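Local coordinates for arginase (PDB 2EF5), which probably hydrolyses L-arginine to L-ornithine and urea, using two manganese ions in each subunit, at residues F88-G94 / Q256-E262; L66-R70 / R149-F154; L80-E85 / G105-G109. One frame throughout, in Å; residues are numbered along the deposited sequence.

Contact 1. Residues F88-G94 / Q256-E262; sequences FPIVLGG and QSLDLVE
Asp259 OD2 is gripped by two hydroxyls, those of Ser99 and Ser215, and OD1 by that of Ser102, which satisfies the buried carboxylate beside Val91; OD1 lies 3.7 Å from Val91 CB. Along the backbone, Leu258 N donates to Pro89 O at 3.0 Å and Leu258 O accepts from Val91 N at 2.9 Å. Leu260 repeats the pattern, its N giving to Val91 O and its O taking Gly93 N, a parallel ladder with strand directions 11° apart. Glu262 N donates to Gly94 O, one step further along. Proline suits position 89 because only its carbonyl is used here. The ring of Phe88, with CG anti to the backbone N (chi1 -170°), lays one face over the start of the partner strand, Ser257 CA standing 4.0 Å from the ring centroid in a CH-pi contact. On the face opposite Val91 and Asp259, branched aliphatic chains pack together, Leu260 CD1 touching Ile90 CG2 and Leu92 CD2, each at 4.0 Å. The pair belongs to the parallel sheet of the alpha/beta arginase fold, whose strand ends carry the manganese site; there Glu262 OE2 accepts from His96 N. It lies between strands 2-8 and 212-217, with helix 22-28 packed on Leu92 and Leu260.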
loop_
_atom_site.group_PDB
_atom_site.type_symbol
_atom_site.label_atom_id
_atom_site.label_comp_id
_atom_site.label_asym_id
_atom_site.label_seq_id
_atom_site.Cartn_x
_atom_site.Cartn_y
_atom_site.Cartn_z
ATOM N N PHE A 88 31.541 3.562 -35.563
ATOM C CA PHE A 88 30.452 2.936 -34.822
ATOM C C PHE A 88 30.494 1.418 -35.009
ATOM O O PHE A 88 30.362 0.917 -36.133
ATOM C CB PHE A 88 29.112 3.483 -35.328
ATOM C CG PHE A 88 27.930 3.086 -34.488
ATOM C CD1 PHE A 88 27.308 4.013 -33.664
ATOM C CD2 PHE A 88 27.426 1.792 -34.541
ATOM C CE1 PHE A 88 26.189 3.655 -32.906
ATOM C CE2 PHE A 88 26.312 1.421 -33.786
ATOM C CZ PHE A 88 25.692 2.348 -32.971
ATOM N N PRO A 89 30.682 0.667 -33.914
ATOM C CA PRO A 89 30.733 -0.793 -34.019
ATOM C C PRO A 89 29.400 -1.496 -33.786
ATOM O O PRO A 89 28.680 -1.191 -32.832
ATOM C CB PRO A 89 31.745 -1.172 -32.951
ATOM C CG PRO A 89 31.377 -0.228 -31.849
ATOM C CD PRO A 89 31.178 1.105 -32.594
ATOM N N ILE A 90 29.095 -2.447 -34.662
ATOM C CA ILE A 90 27.888 -3.251 -34.544
ATOM C C ILE A 90 28.380 -4.686 -34.467
ATOM O O ILE A 90 29.022 -5.184 -35.396
ATOM C CB ILE A 90 26.970 -3.136 -35.769
ATOM C CG1 ILE A 90 26.464 -1.701 -35.922
ATOM C CG2 ILE A 90 25.792 -4.103 -35.609
ATOM C CD1 ILE A 90 25.582 -1.501 -37.148
ATOM N N VAL A 91 28.084 -5.348 -33.357
ATOM C CA VAL A 91 28.511 -6.719 -33.167
ATOM C C VAL A 91 27.335 -7.665 -33.379
ATOM O O VAL A 91 26.312 -7.551 -32.718
ATOM C CB VAL A 91 29.087 -6.915 -31.749
ATOM C CG1 VAL A 91 29.622 -8.331 -31.595
ATOM C CG2 VAL A 91 30.187 -5.879 -31.492
ATOM N N LEU A 92 27.499 -8.588 -34.320
ATOM C CA LEU A 92 26.479 -9.570 -34.655
ATOM C C LEU A 92 26.785 -10.794 -33.843
ATOM O O LEU A 92 27.905 -11.303 -33.856
ATOM C CB LEU A 92 26.544 -9.939 -36.133
ATOM C CG LEU A 92 26.671 -8.767 -37.104
ATOM C CD1 LEU A 92 26.716 -9.301 -38.527
ATOM C CD2 LEU A 92 25.500 -7.805 -36.924
ATOM N N GLY A 93 25.798 -11.309 -33.140
ATOM C CA GLY A 93 26.148 -12.459 -32.356
ATOM C C GLY A 93 25.284 -13.675 -32.326
ATOM O O GLY A 93 24.272 -13.817 -33.020
ATOM N N GLY A 94 25.794 -14.586 -31.513
ATOM C CA GLY A 94 25.143 -15.821 -31.211
ATOM C C GLY A 94 24.848 -15.446 -29.774
ATOM O O GLY A 94 24.101 -14.490 -29.543
ATOM N N GLN A 256 26.579 5.103 -29.305
ATOM C CA GLN A 256 27.906 4.896 -29.887
ATOM C C GLN A 256 28.243 3.467 -30.315
ATOM O O GLN A 256 29.224 3.251 -31.025
ATOM C CB GLN A 256 28.975 5.344 -28.889
ATOM C CG GLN A 256 28.899 4.574 -27.576
ATOM C CD GLN A 256 30.266 4.217 -27.011
ATOM O OE1 GLN A 256 31.069 5.094 -26.691
ATOM N NE2 GLN A 256 30.533 2.918 -26.887
ATOM N N SER A 257 27.463 2.486 -29.868
ATOM C CA SER A 257 27.739 1.096 -30.226
ATOM C C SER A 257 26.496 0.223 -30.090
ATOM O O SER A 257 25.586 0.537 -29.326
ATOM C CB SER A 257 28.880 0.547 -29.356
ATOM O OG SER A 257 28.630 0.794 -27.982
ATOM N N LEU A 258 26.480 -0.893 -30.800
ATOM C CA LEU A 258 25.309 -1.762 -30.792
ATOM C C LEU A 258 25.593 -3.251 -30.934
ATOM O O LEU A 258 26.458 -3.641 -31.719
ATOM C CB LEU A 258 24.380 -1.337 -31.943
ATOM C CG LEU A 258 23.248 -2.277 -32.367
ATOM C CD1 LEU A 258 22.140 -2.216 -31.331
ATOM C CD2 LEU A 258 22.707 -1.874 -33.726
ATOM N N ASP A 259 24.868 -4.075 -30.175
ATOM C CA ASP A 259 24.985 -5.529 -30.304
ATOM C C ASP A 259 23.637 -6.013 -30.829
ATOM O O ASP A 259 22.594 -5.549 -30.373
ATOM C CB ASP A 259 25.203 -6.258 -28.967
ATOM C CG ASP A 259 26.379 -5.735 -28.175
ATOM O OD1 ASP A 259 27.411 -5.378 -28.768
ATOM O OD2 ASP A 259 26.260 -5.708 -26.936
ATOM N N LEU A 260 23.664 -6.948 -31.775
ATOM C CA LEU A 260 22.452 -7.556 -32.326
ATOM C C LEU A 260 22.695 -9.029 -32.028
ATOM O O LEU A 260 23.425 -9.701 -32.750
ATOM C CB LEU A 260 22.356 -7.323 -33.834
ATOM C CG LEU A 260 22.203 -5.872 -34.293
ATOM C CD1 LEU A 260 22.166 -5.836 -35.818
ATOM C CD2 LEU A 260 20.920 -5.273 -33.719
ATOM N N VAL A 261 22.094 -9.527 -30.953
ATOM C CA VAL A 261 22.340 -10.897 -30.528
ATOM C C VAL A 261 21.161 -11.857 -30.457
ATOM O O VAL A 261 20.007 -11.475 -30.611
ATOM C CB VAL A 261 22.997 -10.905 -29.123
ATOM C CG1 VAL A 261 24.271 -10.051 -29.122
ATOM C CG2 VAL A 261 22.008 -10.356 -28.092
ATOM N N GLU A 262 21.506 -13.118 -30.204
ATOM C CA GLU A 262 20.565 -14.219 -30.029
ATOM C C GLU A 262 19.667 -14.599 -31.213
ATOM O O GLU A 262 18.643 -15.259 -31.032
ATOM C CB GLU A 262 19.720 -13.953 -28.779
ATOM C CG GLU A 262 20.528 -13.913 -27.467
ATOM C CD GLU A 262 20.952 -15.298 -26.980
ATOM O OE1 GLU A 262 20.136 -16.236 -27.072
ATOM O OE2 GLU A 262 22.091 -15.453 -26.488
#

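Contact 2. Residues L66-R70 / R149-F154; sequences LEEIR and RLTEVF
A salt-bridge network of Glu67, Arg70, Arg149 and Glu152 joins the first turn of helix 66-81 to helix 148-154, whose segments here run nearly parallel on the outside of the arginase fold. Arg149 grips Glu67 side-on: NE gives to OE2 at 2.8 Å and NH2 to OE1 at 2.9 Å, carboxylate and guanidinium being nearly coplanar. Bends at chi2 and chi3 fold the Arg149 chain back so that its flat end lies on the guanidinium of Arg70, centres 3.5 Å apart and planes at 5°. Arg70 arrives by the opposite means, an extended chain with CG anti to the backbone N (chi1 180°), and wedges as a knob among Arg149, Glu152, Val153 and Phe154. Its NE donates to Arg149 O at 2.7 Å, while NH2 meets the anti lone pair of Glu152 OE2 at 2.8 Å; that same oxygen makes a longer salt bridge to Arg149 NH1. Val153 packs over the face of the Arg70 guanidinium opposite Arg149. Beneath the charges, Leu66 and Leu150 meet tip to tip, CD2 to CD2 at 4.0 Å, where branched apolar side chains pack. The two stacked cations would repel if alone, but two carboxylates and a backbone carbonyl probably offset their charge. Stacking face to face keeps the N-H groups of both arginines available to acceptors around their rims, although those of Arg70 are met somewhat out of plane.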
loop_
_atom_site.group_PDB
_atom_site.type_symbol
_atom_site.label_atom_id
_atom_site.label_comp_id
_atom_site.label_asym_id
_atom_site.label_seq_id
_atom_site.Cartn_x
_atom_site.Cartn_y
_atom_site.Cartn_z
ATOM N N LEU A 66 33.569 -21.584 -19.837
ATOM C CA LEU A 66 33.973 -20.268 -19.354
ATOM C C LEU A 66 35.255 -19.752 -20.005
ATOM O O LEU A 66 35.287 -18.622 -20.499
ATOM C CB LEU A 66 34.132 -20.272 -17.830
ATOM C CG LEU A 66 34.357 -18.890 -17.204
ATOM C CD1 LEU A 66 33.915 -18.905 -15.760
ATOM C CD2 LEU A 66 35.819 -18.488 -17.319
ATOM N N GLU A 67 36.307 -20.565 -20.012
ATOM C CA GLU A 67 37.573 -20.141 -20.609
ATOM C C GLU A 67 37.489 -19.900 -22.117
ATOM O O GLU A 67 38.135 -18.992 -22.634
ATOM C CB GLU A 67 38.679 -21.164 -20.321
ATOM C CG GLU A 67 39.158 -21.199 -18.876
ATOM C CD GLU A 67 39.659 -19.846 -18.384
ATOM O OE1 GLU A 67 40.366 -19.155 -19.142
ATOM O OE2 GLU A 67 39.359 -19.478 -17.230
ATOM N N GLU A 68 36.707 -20.712 -22.823
ATOM C CA GLU A 68 36.565 -20.536 -24.266
ATOM C C GLU A 68 35.803 -19.242 -24.544
ATOM O O GLU A 68 36.118 -18.503 -25.479
ATOM C CB GLU A 68 35.830 -21.725 -24.891
ATOM C CG GLU A 68 36.621 -23.026 -24.862
ATOM C CD GLU A 68 36.380 -23.847 -23.612
ATOM O OE1 GLU A 68 36.416 -23.288 -22.493
ATOM O OE2 GLU A 68 36.161 -25.066 -23.751
ATOM N N ILE A 69 34.797 -18.974 -23.720
ATOM C CA ILE A 69 34.006 -17.762 -23.861
ATOM C C ILE A 69 34.893 -16.558 -23.562
ATOM O O ILE A 69 34.896 -15.575 -24.302
ATOM C CB ILE A 69 32.802 -17.781 -22.903
ATOM C CG1 ILE A 69 31.812 -18.861 -23.349
ATOM C CG2 ILE A 69 32.134 -16.422 -22.876
ATOM C CD1 ILE A 69 30.669 -19.094 -22.385
ATOM N N ARG A 70 35.657 -16.648 -22.478
ATOM C CA ARG A 70 36.564 -15.576 -22.088
ATOM C C ARG A 70 37.545 -15.257 -23.224
ATOM O O ARG A 70 37.757 -14.093 -23.568
ATOM C CB ARG A 70 37.339 -15.990 -20.831
ATOM C CG ARG A 70 38.338 -14.966 -20.303
ATOM C CD ARG A 70 39.075 -15.534 -19.089
ATOM N NE ARG A 70 39.828 -14.524 -18.352
ATOM C CZ ARG A 70 40.969 -13.981 -18.763
ATOM N NH1 ARG A 70 41.510 -14.352 -19.913
ATOM N NH2 ARG A 70 41.572 -13.064 -18.020
ATOM N N ARG A 149 37.387 -14.738 -13.195
ATOM C CA ARG A 149 38.019 -14.897 -14.516
ATOM C C ARG A 149 37.359 -13.999 -15.546
ATOM O O ARG A 149 37.965 -13.627 -16.550
ATOM C CB ARG A 149 37.918 -16.346 -15.032
ATOM C CG ARG A 149 38.980 -17.313 -14.533
ATOM C CD ARG A 149 40.369 -16.932 -14.963
ATOM N NE ARG A 149 40.793 -17.325 -16.294
ATOM C CZ ARG A 149 41.876 -16.845 -16.884
ATOM N NH1 ARG A 149 42.616 -15.959 -16.251
ATOM N NH2 ARG A 149 42.215 -17.237 -18.106
ATOM N N LEU A 150 36.104 -13.665 -15.297
ATOM C CA LEU A 150 35.357 -12.835 -16.223
ATOM C C LEU A 150 35.338 -11.364 -15.836
ATOM O O LEU A 150 35.584 -10.492 -16.671
ATOM C CB LEU A 150 33.928 -13.361 -16.340
ATOM C CG LEU A 150 33.782 -14.801 -16.853
ATOM C CD1 LEU A 150 32.311 -15.186 -16.880
ATOM C CD2 LEU A 150 34.386 -14.919 -18.245
ATOM N N THR A 151 35.050 -11.087 -14.572
ATOM C CA THR A 151 34.995 -9.711 -14.104
ATOM C C THR A 151 36.350 -9.012 -14.176
ATOM O O THR A 151 36.409 -7.807 -14.422
ATOM C CB THR A 151 34.471 -9.633 -12.653
ATOM O OG1 THR A 151 35.313 -10.412 -11.794
ATOM C CG2 THR A 151 33.040 -10.169 -12.575
ATOM N N GLU A 152 37.435 -9.762 -13.981
ATOM C CA GLU A 152 38.769 -9.168 -14.013
ATOM C C GLU A 152 39.101 -8.501 -15.341
ATOM O O GLU A 152 39.845 -7.523 -15.376
ATOM C CB GLU A 152 39.849 -10.213 -13.684
ATOM C CG GLU A 152 39.866 -11.432 -14.587
ATOM C CD GLU A 152 41.013 -12.377 -14.265
ATOM O OE1 GLU A 152 41.378 -12.488 -13.076
ATOM O OE2 GLU A 152 41.544 -13.016 -15.198
ATOM N N VAL A 153 38.550 -9.015 -16.433
ATOM C CA VAL A 153 38.833 -8.427 -17.735
ATOM C C VAL A 153 37.626 -7.808 -18.439
ATOM O O VAL A 153 37.791 -7.098 -19.434
ATOM C CB VAL A 153 39.468 -9.461 -18.690
ATOM C CG1 VAL A 153 40.857 -9.843 -18.195
ATOM C CG2 VAL A 153 38.580 -10.693 -18.791
ATOM N N PHE A 154 36.420 -8.057 -17.937
ATOM C CA PHE A 154 35.233 -7.505 -18.584
ATOM C C PHE A 154 34.409 -6.498 -17.787
ATOM O O PHE A 154 33.484 -5.894 -18.338
ATOM C CB PHE A 154 34.325 -8.638 -19.068
ATOM C CG PHE A 154 35.000 -9.587 -20.019
ATOM C CD1 PHE A 154 35.677 -9.104 -21.129
ATOM C CD2 PHE A 154 34.984 -10.960 -19.788
ATOM C CE1 PHE A 154 36.333 -9.969 -21.994
ATOM C CE2 PHE A 154 35.636 -11.836 -20.646
ATOM C CZ PHE A 154 36.312 -11.343 -21.751
#

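Contact 3. Residues L80-E85 / G105-G109; sequences LAALPE and GAARG
Arg108 and Glu85 run alongside one another head to tail, their guanidinium and carboxylate planes 66° apart. Glu85 CG lies over one face of the guanidinium, 3.4 Å from Arg108 NE, and OE2 rests against Arg108 CD at 3.3 Å. Glu85 OE2 stays 4.1 Å from Arg108 NE, far from the plane of the guanidinium; any attraction is probably electrostatic, as no N-H is aimed at the oxygen. Arg108 is the first residue to leave helix 99-107, with positive phi, and its chain runs extended from CG to NE. NH1 points toward Ala81 O, but the bond is implausibly short and the guanidinium is also crowded against Leu83, so its exact position is doubtful. A long cationic side chain suits a place near the backbone carbonyl of Ala81, toward the C-terminal part of helix 66-81. Closer to the helix bodies small residues permit near contact: Gly105 comes within 4.8 Å of Ala81, CA to CA, and Leu80 CB rests 4.0 Å from Gly105 C. Leu80 CD1 also leans toward the methyl of Ala106. Helices 66-81 and 99-107 thus meet beside strand 87-93, with Leu80 set on Pro89 and Val91, and Leu83 on Pro89 and Ala4 of strand 2-8.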
loop_
_atom_site.group_PDB
_atom_site.type_symbol
_atom_site.label_atom_id
_atom_site.label_comp_id
_atom_site.label_asym_id
_atom_site.label_seq_id
_atom_site.Cartn_x
_atom_site.Cartn_y
_atom_site.Cartn_z
ATOM N N LEU A 80 37.645 -4.265 -30.901
ATOM C CA LEU A 80 36.858 -3.039 -30.825
ATOM C C LEU A 80 37.662 -1.874 -30.239
ATOM O O LEU A 80 37.551 -0.735 -30.699
ATOM C CB LEU A 80 35.591 -3.272 -29.989
ATOM C CG LEU A 80 34.552 -4.267 -30.529
ATOM C CD1 LEU A 80 33.357 -4.311 -29.589
ATOM C CD2 LEU A 80 34.105 -3.854 -31.922
ATOM N N ALA A 81 38.472 -2.159 -29.225
ATOM C CA ALA A 81 39.276 -1.123 -28.587
ATOM C C ALA A 81 40.295 -0.559 -29.571
ATOM O O ALA A 81 40.706 0.594 -29.460
ATOM C CB ALA A 81 39.993 -1.690 -27.364
ATOM N N ALA A 82 40.690 -1.375 -30.538
ATOM C CA ALA A 82 41.670 -0.955 -31.528
ATOM C C ALA A 82 41.082 -0.136 -32.675
ATOM O O ALA A 82 41.829 0.439 -33.469
ATOM C CB ALA A 82 42.397 -2.177 -32.083
ATOM N N LEU A 83 39.758 -0.078 -32.773
ATOM C CA LEU A 83 39.125 0.688 -33.844
ATOM C C LEU A 83 39.401 2.181 -33.722
ATOM O O LEU A 83 39.470 2.715 -32.620
ATOM C CB LEU A 83 37.602 0.474 -33.840
ATOM C CG LEU A 83 37.056 -0.855 -34.373
ATOM C CD1 LEU A 83 35.550 -0.906 -34.189
ATOM C CD2 LEU A 83 37.408 -0.997 -35.843
ATOM N N PRO A 84 39.597 2.873 -34.853
ATOM C CA PRO A 84 39.840 4.311 -34.722
ATOM C C PRO A 84 38.550 4.895 -34.141
ATOM O O PRO A 84 37.460 4.461 -34.508
ATOM C CB PRO A 84 40.104 4.747 -36.163
ATOM C CG PRO A 84 39.349 3.743 -36.984
ATOM C CD PRO A 84 39.638 2.450 -36.263
ATOM N N GLU A 85 38.663 5.848 -33.219
ATOM C CA GLU A 85 37.475 6.436 -32.614
ATOM C C GLU A 85 36.673 7.159 -33.716
ATOM O O GLU A 85 37.233 7.634 -34.707
ATOM C CB GLU A 85 37.899 7.340 -31.443
ATOM C CG GLU A 85 38.511 6.492 -30.280
ATOM C CD GLU A 85 38.906 7.258 -29.026
ATOM O OE1 GLU A 85 39.967 7.923 -29.044
ATOM O OE2 GLU A 85 38.132 7.248 -28.034
ATOM N N GLY A 105 34.998 -3.491 -24.729
ATOM C CA GLY A 105 35.817 -3.012 -25.825
ATOM C C GLY A 105 35.344 -1.682 -26.380
ATOM O O GLY A 105 36.149 -0.774 -26.576
ATOM N N ALA A 106 34.040 -1.564 -26.623
ATOM C CA ALA A 106 33.455 -0.338 -27.169
ATOM C C ALA A 106 33.490 0.840 -26.197
ATOM O O ALA A 106 33.433 1.996 -26.616
ATOM C CB ALA A 106 32.004 -0.599 -27.612
ATOM N N ALA A 107 33.577 0.547 -24.905
ATOM C CA ALA A 107 33.605 1.587 -23.887
ATOM C C ALA A 107 34.890 2.408 -23.951
ATOM O O ALA A 107 34.908 3.580 -23.568
ATOM C CB ALA A 107 33.450 0.968 -22.507
ATOM N N ARG A 108 35.964 1.786 -24.427
ATOM C CA ARG A 108 37.249 2.464 -24.545
ATOM C C ARG A 108 37.736 3.061 -23.232
ATOM O O ARG A 108 38.324 4.139 -23.215
ATOM C CB ARG A 108 37.166 3.572 -25.599
ATOM C CG ARG A 108 36.906 3.054 -26.988
ATOM C CD ARG A 108 37.114 4.120 -28.040
ATOM N NE ARG A 108 37.250 3.494 -29.347
ATOM C CZ ARG A 108 38.191 2.603 -29.640
ATOM N NH1 ARG A 108 39.076 2.249 -28.720
ATOM N NH2 ARG A 108 38.231 2.047 -30.839
ATOM N N GLY A 109 37.482 2.365 -22.131
ATOM C CA GLY A 109 37.929 2.853 -20.839
ATOM C C GLY A 109 37.147 4.017 -20.261
ATOM O O GLY A 109 37.415 4.438 -19.138
#

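Overall arrangement
Helix 66-81 runs through contacts 2 and 3, taking part in contact 2 with its first turn and in contact 3 with its C-terminal part and the loop that follows; their centres lie about 18 Å apart. Strand 87-93, which follows that helix, carries one side of contact 1, and helix 99-107 comes next. Contacts 1 and 3 touch directly: Gln256 NE2 probably hydrogen-bonds to Ala106 O at 3.1 Å, and Pro89 CB packs on Leu80 CD2 at 3.7 Å. Contact 2 stands apart from contact 1, with centres about 19 Å apart. Contact 1 alone approaches the manganese ions, the side chain of Glu262 being about 5 Å from one of them.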